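Putative polyketide cyclase (Acidithiobacillus ferrooxidans, PDB 3F9S) probably acts as a polyketide cyclase of the SnoaL-like family, some of whose members close rings in polyketide chains. Local coordinates at residues T16-S21 with Q70-I74; I25-D29 with V53-K57; D41-W46 with R59-L63; K106-M110 with V135-L139. One frame throughout, in Å; residues are numbered along the deposited sequence. Where two conformers were deposited one is given.

How the contacts relate
Contacts 1, 2 and 3 are linked through helix 53-66, which both contacts 2 and 3 use and which leads into the strand of contact 1. Trp20 of contact 1 is the common neighbour. Its NE1 lies 3.0 Å from Tyr56 OH of contact 2, a probable hydrogen bond, and its CH2 lies 3.5 Å from Leu63 CD2 of contact 3. Glycerol, probably from the crystallisation liquor, is bound about 3 Å from the side chain of Trp20, about 3 Å from that of Arg59 and about 5 Å from that of Tyr56. It may mark a pocket. Contact 4 stands apart on the same sheet as contact 1, with centres about 17 Å apart.

Contact 1: residues T16-S21 with Q70-I74; sequences TREVWS and QCFDI
Ser21 OG accepts a hydrogen bond from Phe72 N at 2.9 Å, with a nearly straight angle of 163°. With OG beside its own backbone N (chi1 -62°), Ser21 turns the hydroxyl to the strand. This polar link ties the last turn of helix 8-21 to the start of strand 71-80. A water bridges the same two residues. It lies 2.6 Å from Ser21 OG and donates to Phe72 O, so Phe72 is held at both its backbone N and O. The hydroxyl also sits at the edge of the Phe72 ring.

The apolar part is built round Phe72. Thr16 CG2 meets Phe72 CB at 3.5 Å, coming in square to it. Trp20 CB comes to 3.6 Å from Phe72 CE1. Ile74 CD1 closes the far end against Thr16 CB at 4.1 Å.

The aromatic pair is an offset edge-to-face stack. The edge of Trp20 turns toward the face of Phe72, with planes at 77°. Trp88 and Trp90 also meet Phe72 edge-to-face. Gln70 OE1 stands at the Trp20 edge but bonds to Trp90 NE1, while Gln70 NE2 bonds to Phe67 O.

Helix and strand run roughly antiparallel, with axes 7.7 Å apart. This is helix-on-sheet packing of the NTF2-like alpha+beta fold, with the N-terminal helix laid against the strand that is outermost within this chain.

Contact 2: residues I25-D29 with V53-K57; sequences IEASD and VAGYK
The Tyr56 ring receives Ser28 at its edge, where Ser28 OG lies near the ring plane and 3.6 Å from Tyr56 CE1. The ring of Tyr36 meets Tyr56 edge-to-face, and Tyr56 OH bonds to Trp20 NE1. The contact joins the 3-10 segment 25-27 and the start of helix 28-31 to the first turn of helix 53-66, all parts of the NTF2-like fold. Its polar centre is a salt-bridge network of Glu26, Asp29 and Lys57.

Lys57 reaches across to the acids. Its chain bends about CG-CD (chi3 -77°), which brings NZ between the two. NZ gives one bond to Glu26 OE1 and one to Asp29 OD1, each 2.7 Å long. Both oxygens are met on the syn side, somewhat out of each carboxylate plane. With an alanine here, two nearby carboxylates would probably be left without their shared positive mate.

The lysine's aliphatic part also packs. Its CB touches Ile25 CG2 at 3.6 Å, and its CG touches Ser28 CB. Val53 CG1 lies against Asp29 OD1. Within segment 25-29, Ile25 O accepts from both Ser28 N and Ser28 OG, the hydroxyl lying in the carbonyl plane at 2.6 Å.

Contact 3: residues D41-W46 with R59-L63; sequences DPGDPW and RVKTL
Arg59 runs across the face of the Trp46 ring with its aliphatic chain and turns its guanidinium to two aspartates. Arg59 CB stands over the centre of the six-membered ring, 3.7 Å from the centroid, in a CH-pi contact. Pro45 CB lies on the opposite face. The guanidinium stands nearly upright to the indole, with planes 86° apart.

The chain of Arg59 is extended from CG to NE, which carries the charge past the indole to Asp44. The two side chains cross at about a right angle. The grip is side-on: NE bonds to Asp44 OD1 at 3.2 Å, at 169°, and NH2 bonds to OD2 at 3.1 Å from above the carboxylate plane. Asp41 comes from the opposite direction, and its OD2 forms a salt bridge with Arg59 NH2 at 2.9 Å. That oxygen also bonds to His126. Arg59 NH1 bonds to a bound glycerol, probably from the crystallisation liquor.

Leu63 CD2 covers one face of the guanidinium, while Leu63 CD1 touches Trp46 CZ3 at 3.5 Å.

Asp44 OD1 also takes Trp46 N, forming an Asx turn. Arg59 NE and Trp46 N reach it from opposite faces. One arginine thus ties both aspartates of the loop to the helix.

Contact 4: residues K106-M110 with V135-L139; sequences KQIKM and VYQQL
Helix-on-sheet packing near the C-terminus of the NTF2-like fold brings helix 132-142 against strand 107-118. Across it, Gln138 binds the backbone of Lys109. The two elements run nearly antiparallel, at 159°, with axes 8.2 Å apart.

The Gln138 amide makes a pair of hydrogen bonds with one residue. Its OE1 accepts from Lys109 N at 2.8 Å, almost straight at 172°. Its NE2 donates to Lys109 O at 2.7 Å, and weakly to Gly134 O. Each Lys109-Gln138 bond meets its acceptor oxygen in the carbonyl plane, on a lone pair. The pairing fixes the rotation of the amide, since a flip would set NE2 against the N-H and OE1 against the carbonyl. Were Gln138 a leucine, Lys109 N and O would probably lose these partners and the tie between helix and strand would weaken.

Beside the amide, Ile108 CG2 meets Val135 CG1 at 3.5 Å. With CG1 anti to the backbone N (chi1 177°), Val135 sends that methyl to Ile108 and the other, CG2, to selenomethionine Met110, 3.7 Å from both its CB and SE. Ile108 CD1 reaches Leu139 CD2 at 3.8 Å.

Ile108 and Met110 also touch strand 83-93, and Tyr136 packs on Leu133 of the second subunit. The contact combines an apolar seam with a side chain that pairs with the strand backbone much as a neighbouring peptide would.

Contact 1: residues T16-S21 with Q70-I74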
loop_
_atom_site.group_PDB
_atom_site.type_symbol
_atom_site.label_atom_id
_atom_site.label_comp_id
_atom_site.label_asym_id
_atom_site.label_seq_id
_atom_site.Cartn_x
_atom_site.Cartn_y
_atom_site.Cartn_z
ATOM N N THR A 16 5.187 4.028 -15.899
ATOM C CA THR A 16 5.922 3.230 -14.924
ATOM C C THR A 16 7.123 2.608 -15.589
ATOM O O THR A 16 8.223 2.631 -15.042
ATOM C CB THR A 16 5.013 2.152 -14.295
ATOM O OG1 THR A 16 3.930 2.803 -13.611
ATOM C CG2 THR A 16 5.779 1.270 -13.310
ATOM N N ARG A 17 6.911 2.099 -16.793
ATOM C CA ARG A 17 7.987 1.491 -17.544
ATOM C C ARG A 17 9.070 2.511 -17.884
ATOM O O ARG A 17 10.241 2.316 -17.541
ATOM C CB ARG A 17 7.449 0.840 -18.811
ATOM C CG ARG A 17 8.495 0.068 -19.553
ATOM C CD ARG A 17 7.937 -0.554 -20.792
ATOM N NE ARG A 17 9.000 -1.183 -21.570
ATOM C CZ ARG A 17 8.850 -1.714 -22.784
ATOM N NH1 ARG A 17 7.668 -1.734 -23.409
ATOM N NH2 ARG A 17 9.911 -2.252 -23.380
ATOM N N GLU A 18 8.671 3.586 -18.542
ATOM C CA GLU A 18 9.632 4.578 -19.030
ATOM C C GLU A 18 10.350 5.356 -17.957
ATOM O O GLU A 18 11.583 5.446 -17.961
ATOM C CB GLU A 18 8.946 5.553 -19.980
ATOM C CG GLU A 18 8.495 4.918 -21.260
ATOM C CD GLU A 18 7.795 5.877 -22.205
ATOM O OE1 GLU A 18 7.458 7.017 -21.821
ATOM O OE2 GLU A 18 7.566 5.459 -23.361
ATOM N N VAL A 19 9.575 5.934 -17.054
ATOM C CA VAL A 19 10.158 6.780 -16.023
ATOM C C VAL A 19 10.793 5.971 -14.900
ATOM O O VAL A 19 11.959 6.171 -14.586
ATOM C CB VAL A 19 9.129 7.752 -15.432
ATOM C CG1 VAL A 19 9.736 8.560 -14.264
ATOM C CG2 VAL A 19 8.599 8.672 -16.520
ATOM N N TRP A 20 10.035 5.037 -14.344
ATOM C CA TRP A 20 10.444 4.364 -13.118
ATOM C C TRP A 20 11.263 3.122 -13.267
ATOM O O TRP A 20 12.124 2.870 -12.425
ATOM C CB TRP A 20 9.222 4.121 -12.241
ATOM C CG TRP A 20 8.805 5.414 -11.688
ATOM C CD1 TRP A 20 7.849 6.238 -12.178
ATOM C CD2 TRP A 20 9.449 6.117 -10.619
ATOM N NE1 TRP A 20 7.814 7.393 -11.443
ATOM C CE2 TRP A 20 8.787 7.350 -10.479
ATOM C CE3 TRP A 20 10.500 5.806 -9.742
ATOM C CZ2 TRP A 20 9.131 8.281 -9.490
ATOM C CZ3 TRP A 20 10.864 6.738 -8.778
ATOM C CH2 TRP A 20 10.175 7.965 -8.661
ATOM N N SER A 21 10.955 2.316 -14.274
ATOM C CA SER A 21 11.712 1.099 -14.508
ATOM C C SER A 21 12.915 1.349 -15.398
ATOM O O SER A 21 13.944 0.725 -15.180
ATOM C CB SER A 21 10.834 -0.003 -15.089
ATOM O OG SER A 21 9.804 -0.350 -14.179
ATOM N N GLN A 70 16.364 -0.490 -10.728
ATOM C CA GLN A 70 15.068 -0.879 -10.206
ATOM C C GLN A 70 14.042 -1.058 -11.305
ATOM O O GLN A 70 14.060 -0.342 -12.303
ATOM C CB GLN A 70 14.541 0.117 -9.171
ATOM C CG GLN A 70 14.180 1.489 -9.689
ATOM C CD GLN A 70 13.868 2.443 -8.564
ATOM O OE1 GLN A 70 12.716 2.579 -8.177
ATOM N NE2 GLN A 70 14.892 3.041 -7.984
ATOM N N CYS A 71 13.146 -2.020 -11.102
ATOM C CA CYS A 71 12.146 -2.334 -12.089
ATOM C C CYS A 71 10.852 -2.599 -11.358
ATOM O O CYS A 71 10.836 -3.362 -10.406
ATOM C CB CYS A 71 12.545 -3.566 -12.900
ATOM S SG CYS A 71 11.453 -3.759 -14.306
ATOM N N PHE A 72 9.800 -1.935 -11.804
ATOM C CA PHE A 72 8.453 -2.109 -11.269
ATOM C C PHE A 72 7.745 -3.107 -12.158
ATOM O O PHE A 72 7.866 -3.050 -13.378
ATOM C CB PHE A 72 7.696 -0.805 -11.270
ATOM C CG PHE A 72 8.201 0.157 -10.259
ATOM C CD1 PHE A 72 9.374 0.871 -10.494
ATOM C CD2 PHE A 72 7.528 0.337 -9.062
ATOM C CE1 PHE A 72 9.857 1.766 -9.545
ATOM C CE2 PHE A 72 7.996 1.230 -8.114
ATOM C CZ PHE A 72 9.150 1.964 -8.360
ATOM N N ASP A 73 7.015 -4.013 -11.522
ATOM C CA ASP A 73 6.297 -5.078 -12.183
ATOM C C ASP A 73 4.868 -4.926 -11.707
ATOM O O ASP A 73 4.521 -5.368 -10.616
ATOM C CB ASP A 73 6.940 -6.407 -11.766
ATOM C CG ASP A 73 6.198 -7.623 -12.267
ATOM O OD1 ASP A 73 5.244 -7.501 -13.066
ATOM O OD2 ASP A 73 6.597 -8.715 -11.821
ATOM N N ILE A 74 4.044 -4.322 -12.562
ATOM C CA ILE A 74 2.675 -3.999 -12.214
ATOM C C ILE A 74 1.939 -5.316 -12.081
ATOM O O ILE A 74 2.059 -6.194 -12.936
ATOM C CB ILE A 74 2.006 -3.103 -13.271
ATOM C CG1 ILE A 74 2.710 -1.749 -13.354
ATOM C CG2 ILE A 74 0.523 -2.869 -12.941
ATOM C CD1 ILE A 74 2.198 -0.881 -14.470
HETATM O O HOH W 1 7.646 -1.168 -15.383
#

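Contact 2: residues I25-D29 with V53-K57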
loop_
_atom_site.group_PDB
_atom_site.type_symbol
_atom_site.label_atom_id
_atom_site.label_comp_id
_atom_site.label_asym_id
_atom_site.label_seq_id
_atom_site.Cartn_x
_atom_site.Cartn_y
_atom_site.Cartn_z
ATOM N N ILE A 25 13.867 9.849 -17.243
ATOM C CA ILE A 25 13.387 10.909 -16.349
ATOM C C ILE A 25 12.578 11.957 -17.111
ATOM O O ILE A 25 11.515 12.367 -16.664
ATOM C CB ILE A 25 14.536 11.643 -15.603
ATOM C CG1 ILE A 25 15.481 10.689 -14.864
ATOM C CG2 ILE A 25 13.961 12.629 -14.597
ATOM C CD1 ILE A 25 14.820 9.773 -13.903
ATOM N N GLU A 26 13.093 12.351 -18.270
ATOM C CA GLU A 26 12.462 13.372 -19.113
ATOM C C GLU A 26 11.114 12.949 -19.699
ATOM O O GLU A 26 10.300 13.812 -20.011
ATOM C CB GLU A 26 13.443 13.872 -20.180
ATOM C CG GLU A 26 14.758 14.451 -19.588
ATOM C CD GLU A 26 14.511 15.532 -18.527
ATOM O OE1 GLU A 26 13.743 16.461 -18.838
ATOM O OE2 GLU A 26 15.057 15.449 -17.392
ATOM N N ALA A 27 10.850 11.642 -19.790
ATOM C CA ALA A 27 9.530 11.140 -20.193
ATOM C C ALA A 27 8.434 11.584 -19.226
ATOM O O ALA A 27 7.262 11.558 -19.595
ATOM C CB ALA A 27 9.521 9.629 -20.333
ATOM N N SER A 28 8.800 11.966 -17.996
ATOM C CA SER A 28 7.864 12.584 -17.040
ATOM C C SER A 28 7.079 13.734 -17.652
ATOM O O SER A 28 5.936 13.951 -17.295
ATOM C CB SER A 28 8.610 13.122 -15.826
ATOM O OG SER A 28 9.341 12.078 -15.205
ATOM N N ASP A 29 7.705 14.480 -18.561
ATOM C CA ASP A 29 7.031 15.554 -19.287
ATOM C C ASP A 29 5.740 15.126 -19.985
ATOM O O ASP A 29 4.857 15.945 -20.147
ATOM C CB ASP A 29 7.948 16.176 -20.333
ATOM C CG ASP A 29 9.128 16.914 -19.734
ATOM O OD1 ASP A 29 9.208 17.086 -18.505
ATOM O OD2 ASP A 29 10.001 17.318 -20.525
ATOM N N VAL A 53 6.621 19.765 -12.597
ATOM C CA VAL A 53 7.270 18.667 -13.340
ATOM C C VAL A 53 8.776 18.590 -13.064
ATOM O O VAL A 53 9.318 17.495 -12.885
ATOM C CB VAL A 53 6.941 18.701 -14.848
ATOM C CG1 VAL A 53 7.750 17.688 -15.634
ATOM C CG2 VAL A 53 5.456 18.410 -15.067
ATOM N N ALA A 54 9.437 19.742 -12.971
ATOM C CA ALA A 54 10.864 19.798 -12.651
ATOM C C ALA A 54 11.135 19.133 -11.307
ATOM O O ALA A 54 12.007 18.293 -11.218
ATOM C CB ALA A 54 11.353 21.234 -12.626
ATOM N N GLY A 55 10.348 19.494 -10.291
ATOM C CA GLY A 55 10.441 18.939 -8.937
ATOM C C GLY A 55 10.168 17.452 -8.946
ATOM O O GLY A 55 10.874 16.699 -8.285
ATOM N N TYR A 56 9.154 17.046 -9.701
ATOM C CA TYR A 56 8.846 15.629 -9.892
ATOM C C TYR A 56 10.070 14.879 -10.432
ATOM O O TYR A 56 10.447 13.820 -9.910
ATOM C CB TYR A 56 7.677 15.459 -10.859
ATOM C CG TYR A 56 7.292 14.033 -10.998
ATOM C CD1 TYR A 56 7.922 13.217 -11.941
ATOM C CD2 TYR A 56 6.383 13.457 -10.128
ATOM C CE1 TYR A 56 7.624 11.914 -12.045
ATOM C CE2 TYR A 56 6.078 12.122 -10.230
ATOM C CZ TYR A 56 6.702 11.370 -11.187
ATOM O OH TYR A 56 6.388 10.064 -11.273
ATOM N N LYS A 57 10.684 15.441 -11.474
ATOM C CA LYS A 57 11.845 14.808 -12.099
ATOM C C LYS A 57 13.009 14.720 -11.125
ATOM O O LYS A 57 13.708 13.724 -11.124
ATOM C CB LYS A 57 12.231 15.510 -13.393
ATOM C CG LYS A 57 11.249 15.223 -14.490
ATOM C CD LYS A 57 11.677 15.738 -15.844
ATOM C CE LYS A 57 11.499 17.187 -16.036
ATOM N NZ LYS A 57 11.683 17.529 -17.498
#

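Contact 3: residues D41-W46 with R59-L63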
loop_
_atom_site.group_PDB
_atom_site.type_symbol
_atom_site.label_atom_id
_atom_site.label_comp_id
_atom_site.label_asym_id
_atom_site.label_seq_id
_atom_site.Cartn_x
_atom_site.Cartn_y
_atom_site.Cartn_z
ATOM N N ASP A 41 2.999 8.949 1.224
ATOM C CA ASP A 41 4.095 8.123 0.763
ATOM C C ASP A 41 5.078 8.037 1.917
ATOM O O ASP A 41 6.052 8.807 1.970
ATOM C CB ASP A 41 4.758 8.745 -0.468
ATOM C CG ASP A 41 5.566 7.749 -1.269
ATOM O OD1 ASP A 41 5.909 6.645 -0.787
ATOM O OD2 ASP A 41 5.904 8.152 -2.394
ATOM N N PRO A 42 4.787 7.148 2.878
ATOM C CA PRO A 42 5.570 7.027 4.093
ATOM C C PRO A 42 7.065 7.083 3.896
ATOM O O PRO A 42 7.614 6.319 3.106
ATOM C CB PRO A 42 5.123 5.695 4.650
ATOM C CG PRO A 42 3.660 5.696 4.299
ATOM C CD PRO A 42 3.653 6.204 2.902
ATOM N N GLY A 43 7.689 8.034 4.579
ATOM C CA GLY A 43 9.128 8.227 4.519
ATOM C C GLY A 43 9.652 8.966 3.313
ATOM O O GLY A 43 10.857 9.271 3.258
ATOM N N ASP A 44 8.771 9.314 2.368
ATOM C CA ASP A 44 9.211 9.985 1.167
ATOM C C ASP A 44 9.567 11.409 1.562
ATOM O O ASP A 44 8.766 12.079 2.219
ATOM C CB ASP A 44 8.143 9.999 0.084
ATOM C CG ASP A 44 8.704 10.402 -1.236
ATOM O OD1 ASP A 44 8.725 11.612 -1.465
ATOM O OD2 ASP A 44 9.218 9.534 -1.977
ATOM N N PRO A 45 10.769 11.877 1.190
ATOM C CA PRO A 45 11.138 13.257 1.518
ATOM C C PRO A 45 10.178 14.329 0.986
ATOM O O PRO A 45 10.053 15.390 1.594
ATOM C CB PRO A 45 12.517 13.410 0.880
ATOM C CG PRO A 45 13.020 12.066 0.721
ATOM C CD PRO A 45 11.854 11.184 0.470
ATOM N N TRP A 46 9.481 14.024 -0.105
ATOM C CA TRP A 46 8.513 14.920 -0.741
ATOM C C TRP A 46 7.076 14.705 -0.272
ATOM O O TRP A 46 6.159 15.322 -0.817
ATOM C CB TRP A 46 8.580 14.752 -2.270
ATOM C CG TRP A 46 9.893 15.169 -2.829
ATOM C CD1 TRP A 46 10.195 16.404 -3.302
ATOM C CD2 TRP A 46 11.100 14.395 -2.925
ATOM N NE1 TRP A 46 11.487 16.446 -3.720
ATOM C CE2 TRP A 46 12.076 15.230 -3.499
ATOM C CE3 TRP A 46 11.452 13.079 -2.586
ATOM C CZ2 TRP A 46 13.390 14.798 -3.749
ATOM C CZ3 TRP A 46 12.764 12.654 -2.832
ATOM C CH2 TRP A 46 13.706 13.516 -3.410
ATOM N N ARG A 59 12.744 14.337 -7.919
ATOM C CA ARG A 59 12.422 13.239 -7.032
ATOM C C ARG A 59 12.707 11.912 -7.716
ATOM O O ARG A 59 13.253 11.009 -7.090
ATOM C CB ARG A 59 10.996 13.349 -6.552
ATOM C CG ARG A 59 10.481 12.137 -5.841
ATOM C CD ARG A 59 9.147 12.446 -5.300
ATOM N NE ARG A 59 8.594 11.269 -4.640
ATOM C CZ ARG A 59 8.054 10.234 -5.272
ATOM N NH1 ARG A 59 7.951 10.187 -6.591
ATOM N NH2 ARG A 59 7.579 9.222 -4.561
ATOM N N VAL A 60 12.351 11.796 -8.990
ATOM C CA VAL A 60 12.659 10.565 -9.728
ATOM C C VAL A 60 14.157 10.319 -9.715
ATOM O O VAL A 60 14.596 9.209 -9.418
ATOM C CB VAL A 60 12.186 10.574 -11.176
ATOM C CG1 VAL A 60 12.465 9.176 -11.805
ATOM C CG2 VAL A 60 10.710 10.893 -11.255
ATOM N N LYS A 61 14.932 11.363 -9.979
ATOM C CA LYS A 61 16.388 11.239 -10.008
ATOM C C LYS A 61 16.935 10.717 -8.681
ATOM O O LYS A 61 17.814 9.860 -8.682
ATOM C CB LYS A 61 17.064 12.555 -10.365
ATOM C CG LYS A 61 16.803 13.058 -11.786
ATOM C CD LYS A 61 17.434 14.444 -11.950
ATOM C CE LYS A 61 16.839 15.223 -13.100
ATOM N NZ LYS A 61 17.462 16.587 -13.177
ATOM N N THR A 62 16.406 11.228 -7.569
ATOM C CA THR A 62 16.862 10.803 -6.239
ATOM C C THR A 62 16.504 9.358 -5.952
ATOM O O THR A 62 17.358 8.581 -5.545
ATOM C CB THR A 62 16.279 11.698 -5.154
ATOM O OG1 THR A 62 16.965 12.934 -5.247
ATOM C CG2 THR A 62 16.525 11.159 -3.756
ATOM N N LEU A 63 15.244 9.022 -6.175
ATOM C CA LEU A 63 14.777 7.665 -5.937
ATOM C C LEU A 63 15.427 6.670 -6.891
ATOM O O LEU A 63 15.814 5.576 -6.476
ATOM C CB LEU A 63 13.260 7.600 -6.019
ATOM C CG LEU A 63 12.458 8.117 -4.826
ATOM C CD1 LEU A 63 12.870 9.472 -4.297
ATOM C CD2 LEU A 63 10.978 8.132 -5.213
#

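Contact 4: residues K106-M110 with V135-L139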
loop_
_atom_site.group_PDB
_atom_site.type_symbol
_atom_site.label_atom_id
_atom_site.label_comp_id
_atom_site.label_asym_id
_atom_site.label_seq_id
_atom_site.Cartn_x
_atom_site.Cartn_y
_atom_site.Cartn_z
ATOM N N LYS A 106 23.176 -7.862 -4.165
ATOM C CA LYS A 106 22.068 -8.808 -4.039
ATOM C C LYS A 106 20.773 -8.173 -4.524
ATOM O O LYS A 106 20.636 -6.951 -4.507
ATOM C CB LYS A 106 21.890 -9.238 -2.580
ATOM N N GLN A 107 19.833 -9.017 -4.939
ATOM C CA GLN A 107 18.503 -8.565 -5.365
ATOM C C GLN A 107 17.667 -8.166 -4.152
ATOM O O GLN A 107 17.574 -8.919 -3.181
ATOM C CB GLN A 107 17.760 -9.651 -6.158
ATOM C CG GLN A 107 18.010 -9.605 -7.663
ATOM C CD GLN A 107 16.955 -8.806 -8.402
ATOM O OE1 GLN A 107 15.780 -9.186 -8.401
ATOM N NE2 GLN A 107 17.366 -7.726 -9.074
ATOM N N ILE A 108 17.092 -6.969 -4.212
ATOM C CA ILE A 108 16.178 -6.471 -3.195
ATOM C C ILE A 108 14.807 -6.545 -3.857
ATOM O O ILE A 108 14.657 -6.151 -5.020
ATOM C CB ILE A 108 16.494 -5.016 -2.778
ATOM C CG1 ILE A 108 17.904 -4.911 -2.200
ATOM C CG2 ILE A 108 15.483 -4.507 -1.746
ATOM C CD1 ILE A 108 18.165 -5.742 -0.946
ATOM N N LYS A 109 13.825 -7.050 -3.116
ATOM C CA LYS A 109 12.457 -7.180 -3.591
ATOM C C LYS A 109 11.529 -6.364 -2.707
ATOM O O LYS A 109 11.694 -6.314 -1.492
ATOM C CB LYS A 109 12.010 -8.629 -3.597
ATOM C CG LYS A 109 12.737 -9.458 -4.634
ATOM C CD LYS A 109 11.942 -10.720 -4.982
ATOM C CE LYS A 109 12.435 -11.362 -6.284
ATOM N NZ LYS A 109 11.391 -12.243 -6.902
HETATM N N MSE A 110 10.560 -5.716 -3.329
HETATM C CA MSE A 110 9.607 -4.906 -2.583
HETATM C C MSE A 110 8.293 -5.003 -3.321
HETATM O O MSE A 110 8.252 -5.443 -4.464
HETATM C CB MSE A 110 10.080 -3.447 -2.528
HETATM C CG MSE A 110 9.181 -2.549 -1.723
HETATM SE SE MSE A 110 9.933 -0.869 -1.497
HETATM C CE MSE A 110 9.664 -0.137 -3.040
ATOM N N VAL A 135 12.256 -4.430 2.639
ATOM C CA VAL A 135 13.569 -3.992 2.127
ATOM C C VAL A 135 14.577 -3.842 3.273
ATOM O O VAL A 135 15.685 -4.370 3.195
ATOM C CB VAL A 135 13.455 -2.668 1.313
ATOM C CG1 VAL A 135 14.818 -2.172 0.829
ATOM C CG2 VAL A 135 12.569 -2.880 0.132
ATOM N N TYR A 136 14.168 -3.138 4.327
ATOM C CA TYR A 136 14.966 -2.901 5.543
ATOM C C TYR A 136 15.492 -4.230 6.084
ATOM O O TYR A 136 16.693 -4.370 6.319
ATOM C CB TYR A 136 14.078 -2.145 6.552
ATOM C CG TYR A 136 14.650 -1.830 7.910
ATOM C CD1 TYR A 136 14.667 -2.795 8.921
ATOM C CD2 TYR A 136 15.072 -0.533 8.224
ATOM C CE1 TYR A 136 15.156 -2.499 10.190
ATOM C CE2 TYR A 136 15.556 -0.226 9.493
ATOM C CZ TYR A 136 15.584 -1.213 10.472
ATOM O OH TYR A 136 16.093 -0.903 11.712
ATOM N N GLN A 137 14.600 -5.210 6.212
ATOM C CA GLN A 137 14.943 -6.569 6.651
ATOM C C GLN A 137 15.923 -7.295 5.720
ATOM O O GLN A 137 16.866 -7.944 6.189
ATOM C CB GLN A 137 13.679 -7.422 6.780
ATOM C CG GLN A 137 12.811 -7.052 7.975
ATOM C CD GLN A 137 11.478 -7.776 7.970
ATOM O OE1 GLN A 137 11.074 -8.355 6.966
ATOM N NE2 GLN A 137 10.780 -7.734 9.098
ATOM N N GLN A 138 15.671 -7.206 4.416
ATOM C CA GLN A 138 16.542 -7.815 3.401
ATOM C C GLN A 138 17.948 -7.216 3.406
ATOM O O GLN A 138 18.928 -7.949 3.232
ATOM C CB GLN A 138 15.954 -7.668 2.005
ATOM C CG GLN A 138 14.695 -8.470 1.753
ATOM C CD GLN A 138 14.035 -7.995 0.482
ATOM O OE1 GLN A 138 14.666 -7.977 -0.574
ATOM N NE2 GLN A 138 12.777 -7.592 0.570
ATOM N N LEU A 139 18.038 -5.900 3.586
ATOM C CA LEU A 139 19.331 -5.215 3.716
ATOM C C LEU A 139 20.073 -5.679 4.968
ATOM O O LEU A 139 21.303 -5.757 4.937
ATOM C CB LEU A 139 19.159 -3.693 3.742
ATOM C CG LEU A 139 18.681 -3.029 2.452
ATOM C CD1 LEU A 139 18.283 -1.596 2.735
ATOM C CD2 LEU A 139 19.733 -3.099 1.351
#